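Local coordinates for protein meso-diaminopimelate dehydrogenase (Clostridium tetani, PDB 3WGY) that catalyses, in its natural form, the reversible NADP-dependent oxidative deamination of meso-diaminopimelate, and is here an engineered variant with bound 4-methyl-2-oxovalerate, at residues K4-I9 with D28-I34; T121-L127 with F279-L284; R289-L294 with I308-S314. The protein carries 6 engineered substitutions. All coordinates share one frame; numbering follows the deposited sequence.

Contact 1: K4-I9 with D28-I34; sequences KIRIGI and DMELEAI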
loop_
_atom_site.group_PDB
_atom_site.type_symbol
_atom_site.label_atom_id
_atom_site.label_comp_id
_atom_site.label_asym_id
_atom_site.label_seq_id
_atom_site.Cartn_x
_atom_site.Cartn_y
_atom_site.Cartn_z
ATOM N N LYS B 4 10.900 16.165 21.413
ATOM C CA LYS B 4 10.475 16.302 20.019
ATOM C C LYS B 4 11.564 16.043 18.983
ATOM O O LYS B 4 12.749 16.192 19.268
ATOM C CB LYS B 4 9.940 17.717 19.801
ATOM C CG LYS B 4 9.000 18.206 20.887
ATOM C CD LYS B 4 7.638 17.575 20.752
ATOM C CE LYS B 4 6.851 17.719 22.035
ATOM N NZ LYS B 4 5.452 17.239 21.879
ATOM N N ILE B 5 11.146 15.667 17.775
ATOM C CA ILE B 5 12.075 15.436 16.668
ATOM C C ILE B 5 12.309 16.809 16.035
ATOM O O ILE B 5 11.365 17.469 15.613
ATOM C CB ILE B 5 11.478 14.465 15.604
ATOM C CG1 ILE B 5 11.312 13.066 16.204
ATOM C CG2 ILE B 5 12.401 14.381 14.392
ATOM C CD1 ILE B 5 10.770 12.029 15.228
ATOM N N ARG B 6 13.567 17.236 15.981
ATOM C CA ARG B 6 13.918 18.549 15.440
ATOM C C ARG B 6 14.050 18.549 13.922
ATOM O O ARG B 6 15.008 18.009 13.370
ATOM C CB ARG B 6 15.224 19.032 16.071
ATOM C CG ARG B 6 15.143 19.221 17.590
ATOM C CD ARG B 6 16.520 19.470 18.187
ATOM N NE ARG B 6 17.404 18.347 17.896
ATOM C CZ ARG B 6 18.661 18.248 18.315
ATOM N NH1 ARG B 6 19.193 19.211 19.057
ATOM N NH2 ARG B 6 19.386 17.186 17.984
ATOM N N ILE B 7 13.096 19.179 13.251
ATOM C CA ILE B 7 13.121 19.210 11.800
ATOM C C ILE B 7 13.691 20.507 11.244
ATOM O O ILE B 7 13.555 21.570 11.846
ATOM C CB ILE B 7 11.704 18.989 11.215
ATOM C CG1 ILE B 7 11.172 17.607 11.623
ATOM C CG2 ILE B 7 11.739 19.113 9.697
ATOM C CD1 ILE B 7 12.019 16.454 11.162
ATOM N N GLY B 8 14.342 20.396 10.093
ATOM C CA GLY B 8 14.911 21.552 9.433
ATOM C C GLY B 8 14.442 21.537 7.993
ATOM O O GLY B 8 14.514 20.503 7.332
ATOM N N ILE B 9 13.957 22.673 7.507
ATOM C CA ILE B 9 13.468 22.764 6.137
ATOM C C ILE B 9 14.393 23.603 5.263
ATOM O O ILE B 9 14.737 24.726 5.623
ATOM C CB ILE B 9 12.048 23.410 6.086
ATOM C CG1 ILE B 9 11.063 22.591 6.920
ATOM C CG2 ILE B 9 11.572 23.507 4.642
ATOM C CD1 ILE B 9 9.668 23.190 6.979
ATOM N N ASP B 28 4.790 15.154 17.797
ATOM C CA ASP B 28 6.122 14.711 18.205
ATOM C C ASP B 28 7.256 15.413 17.453
ATOM O O ASP B 28 8.433 15.078 17.626
ATOM C CB ASP B 28 6.242 13.197 18.047
ATOM C CG ASP B 28 6.221 12.751 16.599
ATOM O OD1 ASP B 28 5.534 13.396 15.782
ATOM O OD2 ASP B 28 6.885 11.737 16.292
ATOM N N MET B 29 6.905 16.394 16.631
ATOM C CA MET B 29 7.909 17.131 15.867
ATOM C C MET B 29 7.912 18.619 16.163
ATOM O O MET B 29 6.912 19.189 16.609
ATOM C CB MET B 29 7.688 16.945 14.371
ATOM C CG MET B 29 7.985 15.562 13.872
ATOM S SD MET B 29 7.583 15.465 12.122
ATOM C CE MET B 29 7.610 13.686 11.877
ATOM N N GLU B 30 9.047 19.245 15.885
ATOM C CA GLU B 30 9.206 20.670 16.104
ATOM C C GLU B 30 10.040 21.230 14.964
ATOM O O GLU B 30 11.051 20.645 14.583
ATOM C CB GLU B 30 9.914 20.899 17.432
ATOM C CG GLU B 30 9.522 22.167 18.139
ATOM C CD GLU B 30 9.870 22.113 19.607
ATOM O OE1 GLU B 30 11.079 22.084 19.932
ATOM O OE2 GLU B 30 8.928 22.081 20.431
ATOM N N LEU B 31 9.597 22.345 14.396
ATOM C CA LEU B 31 10.337 22.972 13.312
ATOM C C LEU B 31 11.400 23.848 13.957
ATOM O O LEU B 31 11.083 24.724 14.753
ATOM C CB LEU B 31 9.408 23.832 12.451
ATOM C CG LEU B 31 10.075 24.542 11.267
ATOM C CD1 LEU B 31 10.885 23.545 10.439
ATOM C CD2 LEU B 31 9.002 25.208 10.413
ATOM N N GLU B 32 12.659 23.599 13.625
ATOM C CA GLU B 32 13.755 24.369 14.191
ATOM C C GLU B 32 14.080 25.576 13.330
ATOM O O GLU B 32 14.202 26.692 13.831
ATOM C CB GLU B 32 14.992 23.484 14.339
ATOM C CG GLU B 32 15.512 23.366 15.773
ATOM C CD GLU B 32 14.404 23.145 16.791
ATOM O OE1 GLU B 32 13.684 24.115 17.114
ATOM O OE2 GLU B 32 14.247 21.999 17.264
ATOM N N ALA B 33 14.207 25.356 12.029
ATOM C CA ALA B 33 14.526 26.447 11.125
ATOM C C ALA B 33 14.152 26.160 9.685
ATOM O O ALA B 33 14.049 25.011 9.258
ATOM C CB ALA B 33 16.016 26.769 11.210
ATOM N N ILE B 34 13.933 27.238 8.947
ATOM C CA ILE B 34 13.610 27.167 7.540
ATOM C C ILE B 34 14.731 27.957 6.888
ATOM O O ILE B 34 14.865 29.160 7.108
ATOM C CB ILE B 34 12.261 27.828 7.243
ATOM C CG1 ILE B 34 11.150 27.091 7.985
ATOM C CG2 ILE B 34 11.978 27.793 5.754
ATOM C CD1 ILE B 34 9.822 27.818 7.928
#

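Contact 2: T121-L127 with F279-L284; sequences TGWDPGL and FTSSVL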
loop_
_atom_site.group_PDB
_atom_site.type_symbol
_atom_site.label_atom_id
_atom_site.label_comp_id
_atom_site.label_asym_id
_atom_site.label_seq_id
_atom_site.Cartn_x
_atom_site.Cartn_y
_atom_site.Cartn_z
ATOM N N THR B 121 11.452 10.171 -2.088
ATOM C CA THR B 121 10.196 9.844 -1.425
ATOM C C THR B 121 9.144 10.847 -1.923
ATOM O O THR B 121 9.484 11.834 -2.580
ATOM C CB THR B 121 10.327 9.884 0.122
ATOM O OG1 THR B 121 9.125 9.367 0.712
ATOM C CG2 THR B 121 10.566 11.287 0.611
ATOM N N GLY B 122 7.877 10.581 -1.621
ATOM C CA GLY B 122 6.784 11.432 -2.072
ATOM C C GLY B 122 5.721 10.472 -2.582
ATOM O O GLY B 122 5.680 9.331 -2.103
ATOM N N TRP B 123 4.864 10.881 -3.519
ATOM C CA TRP B 123 3.875 9.922 -4.004
ATOM C C TRP B 123 4.399 9.155 -5.215
ATOM O O TRP B 123 4.096 7.979 -5.375
ATOM C CB TRP B 123 2.486 10.558 -4.261
ATOM C CG TRP B 123 2.368 11.773 -5.152
ATOM C CD1 TRP B 123 2.704 13.062 -4.841
ATOM C CD2 TRP B 123 1.757 11.823 -6.455
ATOM N NE1 TRP B 123 2.330 13.909 -5.862
ATOM C CE2 TRP B 123 1.749 13.177 -6.864
ATOM C CE3 TRP B 123 1.214 10.856 -7.312
ATOM C CZ2 TRP B 123 1.219 13.589 -8.094
ATOM C CZ3 TRP B 123 0.684 11.268 -8.537
ATOM C CH2 TRP B 123 0.692 12.622 -8.913
ATOM N N ASP B 124 5.187 9.813 -6.064
ATOM C CA ASP B 124 5.824 9.128 -7.192
ATOM C C ASP B 124 6.977 9.964 -7.714
ATOM O O ASP B 124 6.771 10.960 -8.411
ATOM C CB ASP B 124 4.858 8.829 -8.340
ATOM C CG ASP B 124 5.407 7.763 -9.297
ATOM O OD1 ASP B 124 6.559 7.311 -9.087
ATOM O OD2 ASP B 124 4.697 7.369 -10.251
ATOM N N PRO B 125 8.215 9.558 -7.396
ATOM C CA PRO B 125 8.537 8.369 -6.591
ATOM C C PRO B 125 8.047 8.435 -5.141
ATOM O O PRO B 125 7.768 9.512 -4.605
ATOM C CB PRO B 125 10.059 8.306 -6.680
ATOM C CG PRO B 125 10.429 9.761 -6.682
ATOM C CD PRO B 125 9.435 10.337 -7.679
ATOM N N GLY B 126 7.952 7.266 -4.517
ATOM C CA GLY B 126 7.496 7.195 -3.144
ATOM C C GLY B 126 6.420 6.143 -2.975
ATOM O O GLY B 126 6.676 4.949 -3.139
ATOM N N LEU B 127 5.202 6.580 -2.663
ATOM C CA LEU B 127 4.110 5.636 -2.461
ATOM C C LEU B 127 3.815 4.790 -3.699
ATOM O O LEU B 127 3.572 3.590 -3.587
ATOM C CB LEU B 127 2.852 6.374 -2.006
ATOM C CG LEU B 127 3.078 7.279 -0.790
ATOM C CD1 LEU B 127 1.749 7.858 -0.339
ATOM C CD2 LEU B 127 3.719 6.484 0.340
ATOM N N PHE B 279 0.441 17.156 -0.147
ATOM C CA PHE B 279 0.442 15.724 0.092
ATOM C C PHE B 279 1.886 15.259 0.087
ATOM O O PHE B 279 2.307 14.503 0.955
ATOM C CB PHE B 279 -0.338 14.980 -0.980
ATOM C CG PHE B 279 -0.415 13.503 -0.731
ATOM C CD1 PHE B 279 -1.282 12.993 0.233
ATOM C CD2 PHE B 279 0.410 12.628 -1.419
ATOM C CE1 PHE B 279 -1.326 11.622 0.506
ATOM C CE2 PHE B 279 0.379 11.255 -1.155
ATOM C CZ PHE B 279 -0.492 10.754 -0.191
ATOM N N THR B 280 2.643 15.716 -0.902
ATOM C CA THR B 280 4.056 15.372 -0.992
ATOM C C THR B 280 4.726 15.777 0.321
ATOM O O THR B 280 5.551 15.045 0.865
ATOM C CB THR B 280 4.740 16.134 -2.136
ATOM O OG1 THR B 280 4.119 15.778 -3.374
ATOM C CG2 THR B 280 6.226 15.786 -2.188
ATOM N N SER B 281 4.357 16.948 0.820
ATOM C CA SER B 281 4.901 17.459 2.075
ATOM C C SER B 281 4.568 16.558 3.264
ATOM O O SER B 281 5.413 16.333 4.136
ATOM C CB SER B 281 4.368 18.865 2.343
ATOM O OG SER B 281 4.875 19.781 1.396
ATOM N N SER B 282 3.337 16.054 3.309
ATOM C CA SER B 282 2.929 15.173 4.400
ATOM C C SER B 282 3.747 13.897 4.347
ATOM O O SER B 282 4.150 13.360 5.380
ATOM C CB SER B 282 1.445 14.814 4.295
ATOM O OG SER B 282 0.641 15.933 4.577
ATOM N N VAL B 283 3.979 13.406 3.134
ATOM C CA VAL B 283 4.753 12.200 2.961
ATOM C C VAL B 283 6.172 12.478 3.447
ATOM O O VAL B 283 6.757 11.677 4.186
ATOM C CB VAL B 283 4.793 11.761 1.471
ATOM C CG1 VAL B 283 5.752 10.593 1.303
ATOM C CG2 VAL B 283 3.378 11.377 1.002
ATOM N N LEU B 284 6.716 13.626 3.044
ATOM C CA LEU B 284 8.071 13.989 3.456
ATOM C C LEU B 284 8.184 13.997 4.980
ATOM O O LEU B 284 9.132 13.443 5.545
ATOM C CB LEU B 284 8.466 15.361 2.887
ATOM C CG LEU B 284 8.788 15.393 1.384
ATOM C CD1 LEU B 284 9.030 16.834 0.923
ATOM C CD2 LEU B 284 10.019 14.535 1.124
#

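Contact 3: R289-L294 with I308-S314; sequences RAIYKL and IPFSYLS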
loop_
_atom_site.group_PDB
_atom_site.type_symbol
_atom_site.label_atom_id
_atom_site.label_comp_id
_atom_site.label_asym_id
_atom_site.label_seq_id
_atom_site.Cartn_x
_atom_site.Cartn_y
_atom_site.Cartn_z
ATOM N N ARG B 289 10.105 11.064 10.308
ATOM C CA ARG B 289 9.998 10.334 11.561
ATOM C C ARG B 289 10.774 9.030 11.435
ATOM O O ARG B 289 11.464 8.620 12.366
ATOM C CB ARG B 289 8.534 10.026 11.898
ATOM C CG ARG B 289 8.380 9.239 13.200
ATOM C CD ARG B 289 6.929 9.038 13.613
ATOM N NE ARG B 289 6.223 10.297 13.849
ATOM C CZ ARG B 289 5.424 10.890 12.972
ATOM N NH1 ARG B 289 5.213 10.344 11.777
ATOM N NH2 ARG B 289 4.839 12.035 13.289
ATOM N N ALA B 290 10.660 8.385 10.274
ATOM C CA ALA B 290 11.344 7.121 10.026
ATOM C C ALA B 290 12.858 7.276 9.965
ATOM O O ALA B 290 13.592 6.435 10.485
ATOM C CB ALA B 290 10.847 6.504 8.730
ATOM N N ILE B 291 13.324 8.336 9.309
ATOM C CA ILE B 291 14.758 8.568 9.189
ATOM C C ILE B 291 15.351 8.881 10.552
ATOM O O ILE B 291 16.452 8.436 10.877
ATOM C CB ILE B 291 15.055 9.721 8.217
ATOM C CG1 ILE B 291 14.554 9.343 6.822
ATOM C CG2 ILE B 291 16.545 10.007 8.183
ATOM C CD1 ILE B 291 15.043 7.990 6.338
ATOM N N TYR B 292 14.614 9.647 11.345
ATOM C CA TYR B 292 15.055 9.990 12.685
ATOM C C TYR B 292 15.257 8.691 13.460
ATOM O O TYR B 292 16.286 8.496 14.101
ATOM C CB TYR B 292 14.006 10.859 13.384
ATOM C CG TYR B 292 14.231 11.025 14.872
ATOM C CD1 TYR B 292 13.725 10.094 15.785
ATOM C CD2 TYR B 292 14.969 12.099 15.367
ATOM C CE1 TYR B 292 13.952 10.231 17.157
ATOM C CE2 TYR B 292 15.203 12.246 16.731
ATOM C CZ TYR B 292 14.694 11.311 17.623
ATOM O OH TYR B 292 14.938 11.456 18.977
ATOM N N LYS B 293 14.269 7.802 13.387
ATOM C CA LYS B 293 14.347 6.527 14.086
ATOM C C LYS B 293 15.550 5.728 13.609
ATOM O O LYS B 293 16.337 5.241 14.417
ATOM C CB LYS B 293 13.066 5.723 13.870
ATOM C CG LYS B 293 11.818 6.432 14.364
ATOM C CD LYS B 293 10.607 5.516 14.337
ATOM C CE LYS B 293 9.370 6.231 14.836
ATOM N NZ LYS B 293 8.232 5.296 15.022
ATOM N N LEU B 294 15.698 5.602 12.292
ATOM C CA LEU B 294 16.816 4.861 11.735
ATOM C C LEU B 294 18.166 5.493 12.061
ATOM O O LEU B 294 19.157 4.783 12.235
ATOM C CB LEU B 294 16.669 4.727 10.219
ATOM C CG LEU B 294 15.658 3.691 9.713
ATOM C CD1 LEU B 294 15.581 3.776 8.204
ATOM C CD2 LEU B 294 16.079 2.292 10.144
ATOM N N ILE B 308 12.356 0.879 3.948
ATOM C CA ILE B 308 11.780 1.256 5.238
ATOM C C ILE B 308 10.434 0.635 5.611
ATOM O O ILE B 308 9.438 0.831 4.929
ATOM C CB ILE B 308 11.625 2.791 5.311
ATOM C CG1 ILE B 308 12.964 3.467 5.015
ATOM C CG2 ILE B 308 11.122 3.201 6.681
ATOM C CD1 ILE B 308 12.857 4.974 4.894
ATOM N N PRO B 309 10.392 -0.103 6.730
ATOM C CA PRO B 309 9.162 -0.751 7.204
ATOM C C PRO B 309 8.157 0.352 7.522
ATOM O O PRO B 309 8.533 1.410 8.036
ATOM C CB PRO B 309 9.622 -1.490 8.467
ATOM C CG PRO B 309 11.086 -1.705 8.231
ATOM C CD PRO B 309 11.511 -0.388 7.638
ATOM N N PHE B 310 6.889 0.112 7.214
ATOM C CA PHE B 310 5.864 1.117 7.465
ATOM C C PHE B 310 5.762 1.489 8.947
ATOM O O PHE B 310 5.353 2.597 9.282
ATOM C CB PHE B 310 4.508 0.633 6.952
ATOM C CG PHE B 310 4.348 0.736 5.457
ATOM C CD1 PHE B 310 5.446 0.953 4.631
ATOM C CD2 PHE B 310 3.095 0.591 4.876
ATOM C CE1 PHE B 310 5.294 1.022 3.247
ATOM C CE2 PHE B 310 2.933 0.659 3.494
ATOM C CZ PHE B 310 4.028 0.873 2.679
ATOM N N SER B 311 6.153 0.577 9.831
ATOM C CA SER B 311 6.096 0.847 11.270
ATOM C C SER B 311 6.854 2.121 11.664
ATOM O O SER B 311 6.461 2.819 12.603
ATOM C CB SER B 311 6.666 -0.336 12.056
ATOM O OG SER B 311 8.022 -0.560 11.719
ATOM N N TYR B 312 7.938 2.424 10.953
ATOM C CA TYR B 312 8.733 3.611 11.257
ATOM C C TYR B 312 8.053 4.938 10.930
ATOM O O TYR B 312 8.484 5.987 11.404
ATOM C CB TYR B 312 10.073 3.552 10.527
ATOM C CG TYR B 312 11.066 2.582 11.122
ATOM C CD1 TYR B 312 10.840 1.206 11.093
ATOM C CD2 TYR B 312 12.244 3.043 11.708
ATOM C CE1 TYR B 312 11.769 0.311 11.633
ATOM C CE2 TYR B 312 13.177 2.162 12.250
ATOM C CZ TYR B 312 12.936 0.797 12.209
ATOM O OH TYR B 312 13.870 -0.072 12.731
ATOM N N LEU B 313 6.995 4.893 10.121
ATOM C CA LEU B 313 6.260 6.095 9.729
ATOM C C LEU B 313 5.270 6.543 10.798
ATOM O O LEU B 313 4.702 7.637 10.715
ATOM C CB LEU B 313 5.495 5.840 8.433
ATOM C CG LEU B 313 6.289 5.422 7.194
ATOM C CD1 LEU B 313 5.303 5.118 6.069
ATOM C CD2 LEU B 313 7.256 6.542 6.788
ATOM N N SER B 314 5.070 5.700 11.803
ATOM C CA SER B 314 4.126 6.008 12.865
ATOM C C SER B 314 4.776 6.348 14.201
ATOM O O SER B 314 5.822 5.810 14.549
ATOM C CB SER B 314 3.173 4.827 13.063
ATOM O OG SER B 314 2.330 5.044 14.181
#

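Contact 1: K4-I9 with D28-I34
Ile5, Ile7 and Ile9 share one face of a parallel strand pair with Met29, Leu31 and Ile34. Ile9 and Leu31 cross at about a right angle. Leu31 has CG anti to its backbone N (chi1 -180°), and this sends CD1 over to Ile9 CG1 at 3.7 Å. Met29 is extended: its CG meets Ile5 CB at 4.1 Å, and its SD lies 4.2 Å from Ile7 CG1. Val19 and Ile23 of helix 14-23 and Val285 of helix 276-296 also pack on this face. The side chains of Ile5 and Asp28 run side by side in the same direction. Asp28 takes its salt bridge from Arg289.

Arg6 and Glu30 stand on the other face. Glu32 turns toward the first strand, its carboxylate plane 72° from the guanidinium plane of Arg6. Glu32 OE2 is modelled unusually close to CB and CG of Arg6, and this detail is doubtful. The charged ends do not pair: Arg6 NE is 4.9 Å from Glu32 OE2, and its salt bridge goes to Asp64. Lys4 and Glu30 cross at about a right angle, but Lys4 NZ bonds to Asp27 O instead.

Five backbone bonds join the strands. Ile7 N reaches Glu30 O at 2.8 Å, almost straight (174°). Glu32 N gives to Ile7 O at 2.8 Å. Ile9 N then bonds to Ala33 O at 2.9 Å, and not to Glu32 O. The second strand thus has one extra residue, a beta bulge at Glu32-Ala33. Ala33 N is buried there without a partner in the model. Strand 5-10, helix 14-23 and strand 29-36 form the first beta-alpha-beta crossover of the chain, inside a Rossmann-type parallel sheet. The glycines after the first strand fit a GxGxxG pattern, consistent with dinucleotide binding.

Contact 2: T121-L127 with F279-L284
Thr121 meets Leu284 and Val283 at the start of the contact. Its CG2 sits between the backbone N and the carbonyl carbon, the crowded position, and is pressed to 3.3 Å from Leu284 CD2, tighter than usual for two carbons. Thr121 OG1 lies 3.6 Å from Val283 CG1 and is buried with no polar partner in the model.

Gly122 comes next, at the N-cap of helix 123-138. Val283 CG1 rests on its backbone, 3.6 Å from Gly122 N. The positive phi of Gly122 suits glycine. Its O accepts from Leu127 N at 2.8 Å, so the helix opens with a wide pi-type turn.

The chain leaves the parallel sheet of the Rossmann-type domain here and enters helix 123-138, which leads on to the antiparallel and mixed sheets. The contact sets that entry against helix 276-296, which runs back to the Rossmann side.

Trp123 crosses Phe279 at about a right angle. Its CB is 3.8 Å from Phe279 CE2, at the edge of the phenyl ring. Thr280 OG1 lies in the plane of the indole, 3.4 Å from Trp123 CD1, and bonds to Ser276 O. Trp123 NE1 makes a weak bond to the hydroxyl of the engineered Ser276. The Trp123 side chain is about 10 Å from the bound 4-methyl-2-oxovalerate.

Leu127 ends the segment. Its CD1 touches the edge of the Phe279 ring, 3.7 Å from CZ, and packing continues to Leu134 of the second subunit.

Contact 3: R289-L294 with I308-S314
Tyr312 lies across one side of the helix at Ala290, Lys293 and Leu294. Its CB meets Ala290 CB at 3.5 Å, where the two backbones come closest. CG is anti to the carbonyl carbon (chi1 -75°), and the ring follows the helix toward Leu294. CD2 touches Lys293 CB at 3.5 Å. CE2 meets Leu294 CD2 at 3.6 Å, with the leucine crossing the tyrosine at about a right angle. At the tip, OH bonds to Glu297.

Two long side chains reach the backbone after Tyr312. Lys293, extended beyond CG, passes Tyr312 O and brings NZ to Ser314 O, nearly in line with the C=O bond. That bond, 2.5 Å, is unusually short, and its exact length is doubtful. Arg289 NH1 makes a weak, bent bond to Leu313 O (3.0 Å, 127°), while its NH2 bonds to Asn26.

Ile308 CG2 also packs on Ala290 CB, at 3.9 Å. Segment 308-314 holds a 3-10 turn at 310-313, in the loop after strand 301-303. It joins the C-terminal part of helix 276-296 to the dimer interface, where Phe310 meets Phe310 of the second subunit.

How the contacts relate
From the N terminus, contact 1 closes first. It pairs the first two strands round helix 14-23. Contact 2 closes a far longer loop of 151 residues. That loop runs through the antiparallel and mixed sheets and returns on helix 276-296. Contact 3 then folds the chain after strand 301-303 back on the same helix, with 13 residues between. The three follow in series, and none nests in or crosses another. Helix 276-296 serves both later contacts. It also reaches contact 1, where the salt bridge of Asp28 OD2 with Arg289 NE is 2.9 Å long and Tyr292 packs on Ile5. Contacts 2 and 3 both touch the second subunit.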